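Local coordinates for protein putative metal-dependent isothiocyanate hydrolase SaxA (Pectobacterium carotovorum, PDB 6BRM) that probably hydrolyses isothiocyanates, using a pair of zinc ions bound in a metallo-beta-lactamase-type fold, at residues I217-M222 / A233-F238. Numbering follows the deposited sequence.
Sequences IVASHM and AELREF. With ZN (zinc ion), chain M.
Leu235 reaches from its helix to the strand with a single methyl, CD2, and that methyl serves two partners. Leu235 CD2 lies 3.5 Å from Ala219 CB on the strand. Leu235 CD2 is also 3.7 Å from Met222 CE, just beyond the strand's end. A chi1 of -172° sets the leucine CG anti to the backbone N and extends the branch, bringing CD2 against Ala219 and Met222. Met222 follows another path: CG stands between backbone N and carbonyl carbon (chi1 55°), the chain then runs extended, and the Met222 and Leu235 side chains cross at about a right angle, with CE making the touch.

This three-residue contact illustrates how the helix of a beta-alpha-beta unit is seated. Strand 216-220 runs parallel to strand 248-249 within a mixed sheet of the metallo-beta-lactamase-type fold, and helix 232-241 connects them across one face. Thr205 of helix 203-211 also touches Leu235. Between the two segments, close packing involves only Ala219, Met222 and Leu235, all buried; the helix turns its looser side outward, where Ala233, Arg236 and Glu237 are exposed and Glu234 forms a salt bridge with Lys202. Just past the strand's C-terminal end, His221 directs NE2 to a zinc ion at 2.2 Å, a site completed by Asp71, His72, Asp164 and two waters.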
loop_
_atom_site.group_PDB
_atom_site.type_symbol
_atom_site.label_atom_id
_atom_site.label_comp_id
_atom_site.label_asym_id
_atom_site.label_seq_id
_atom_site.Cartn_x
_atom_site.Cartn_y
_atom_site.Cartn_z
ATOM N N ILE B 217 14.780 0.018 17.376
ATOM C CA ILE B 217 15.055 0.230 15.950
ATOM C C ILE B 217 16.520 -0.078 15.632
ATOM O O ILE B 217 17.419 0.503 16.237
ATOM C CB ILE B 217 14.744 1.681 15.497
ATOM C CG1 ILE B 217 13.415 2.189 16.083
ATOM C CG2 ILE B 217 14.734 1.776 13.973
ATOM C CD1 ILE B 217 12.212 1.297 15.842
ATOM N N VAL B 218 16.745 -0.987 14.685
ATOM C CA VAL B 218 18.077 -1.236 14.125
ATOM C C VAL B 218 18.194 -0.495 12.791
ATOM O O VAL B 218 17.520 -0.844 11.820
ATOM C CB VAL B 218 18.337 -2.745 13.918
ATOM C CG1 VAL B 218 19.692 -2.983 13.254
ATOM C CG2 VAL B 218 18.244 -3.485 15.248
ATOM N N ALA B 219 19.047 0.530 12.756
ATOM C CA ALA B 219 19.294 1.304 11.540
ATOM C C ALA B 219 20.202 0.528 10.588
ATOM O O ALA B 219 21.095 -0.203 11.026
ATOM C CB ALA B 219 19.912 2.649 11.885
ATOM N N SER B 220 19.963 0.695 9.287
ATOM C CA SER B 220 20.680 -0.042 8.243
ATOM C C SER B 220 20.526 0.675 6.901
ATOM O O SER B 220 19.823 1.681 6.815
ATOM C CB SER B 220 20.144 -1.478 8.151
ATOM O OG SER B 220 20.829 -2.246 7.168
ATOM N N HIS B 221 21.198 0.158 5.873
ATOM C CA HIS B 221 21.131 0.699 4.506
ATOM C C HIS B 221 21.735 2.116 4.417
ATOM O O HIS B 221 21.161 2.996 3.772
ATOM C CB HIS B 221 19.673 0.660 3.991
ATOM C CG HIS B 221 19.536 0.689 2.496
ATOM N ND1 HIS B 221 20.083 1.681 1.712
ATOM C CD2 HIS B 221 18.870 -0.132 1.648
ATOM C CE1 HIS B 221 19.785 1.452 0.444
ATOM N NE2 HIS B 221 19.040 0.362 0.377
ATOM N N MET B 222 22.892 2.330 5.050
ATOM C CA MET B 222 23.603 3.624 4.958
ATOM C C MET B 222 25.133 3.511 5.049
ATOM O O MET B 222 25.659 2.551 5.610
ATOM C CB MET B 222 23.071 4.609 6.005
ATOM C CG MET B 222 23.108 4.125 7.442
ATOM S SD MET B 222 22.226 5.249 8.550
ATOM C CE MET B 222 22.219 4.268 10.044
ATOM N N ALA B 233 26.565 9.363 12.167
ATOM C CA ALA B 233 26.697 10.460 13.131
ATOM C C ALA B 233 25.464 11.364 13.209
ATOM O O ALA B 233 25.109 11.820 14.294
ATOM C CB ALA B 233 27.934 11.290 12.810
ATOM N N GLU B 234 24.825 11.619 12.067
ATOM C CA GLU B 234 23.618 12.451 12.019
ATOM C C GLU B 234 22.423 11.785 12.709
ATOM O O GLU B 234 21.674 12.457 13.419
ATOM C CB GLU B 234 23.241 12.806 10.573
ATOM C CG GLU B 234 22.283 13.992 10.470
ATOM C CD GLU B 234 21.571 14.112 9.129
ATOM O OE1 GLU B 234 21.999 13.477 8.139
ATOM O OE2 GLU B 234 20.570 14.860 9.068
ATOM N N LEU B 235 22.240 10.483 12.485
ATOM C CA LEU B 235 21.122 9.735 13.078
ATOM C C LEU B 235 21.257 9.585 14.595
ATOM O O LEU B 235 20.256 9.643 15.311
ATOM C CB LEU B 235 20.982 8.347 12.436
ATOM C CG LEU B 235 19.748 7.518 12.828
ATOM C CD1 LEU B 235 18.466 8.161 12.318
ATOM C CD2 LEU B 235 19.871 6.093 12.312
ATOM N N ARG B 236 22.485 9.372 15.070
ATOM C CA ARG B 236 22.769 9.366 16.507
ATOM C C ARG B 236 22.514 10.746 17.122
ATOM O O ARG B 236 21.908 10.848 18.188
ATOM C CB ARG B 236 24.206 8.915 16.777
ATOM C CG ARG B 236 24.550 8.766 18.257
ATOM C CD ARG B 236 25.420 7.542 18.507
ATOM N NE ARG B 236 24.655 6.297 18.379
ATOM C CZ ARG B 236 25.174 5.075 18.220
ATOM N NH1 ARG B 236 26.494 4.873 18.157
ATOM N NH2 ARG B 236 24.356 4.031 18.116
ATOM N N GLU B 237 22.966 11.797 16.433
ATOM C CA GLU B 237 22.700 13.189 16.838
ATOM C C GLU B 237 21.195 13.510 16.868
ATOM O O GLU B 237 20.733 14.255 17.734
ATOM C CB GLU B 237 23.440 14.159 15.903
ATOM C CG GLU B 237 23.407 15.628 16.318
ATOM C CD GLU B 237 24.177 16.538 15.371
ATOM O OE1 GLU B 237 24.082 17.773 15.533
ATOM O OE2 GLU B 237 24.877 16.034 14.463
ATOM N N PHE B 238 20.446 12.945 15.921
ATOM C CA PHE B 238 18.985 13.053 15.897
ATOM C C PHE B 238 18.320 12.270 17.034
ATOM O O PHE B 238 17.326 12.730 17.598
ATOM C CB PHE B 238 18.442 12.564 14.548
ATOM C CG PHE B 238 16.969 12.804 14.358
ATOM C CD1 PHE B 238 16.504 14.046 13.937
ATOM C CD2 PHE B 238 16.046 11.786 14.590
ATOM C CE1 PHE B 238 15.146 14.271 13.754
ATOM C CE2 PHE B 238 14.687 12.005 14.410
ATOM C CZ PHE B 238 14.236 13.249 13.991
HETATM ZN ZN ZN M . 18.208 -0.076 -1.629
HETATM O O HOH W 1 17.922 -0.148 -3.816
HETATM O O HOH W 2 18.015 2.089 -1.975
#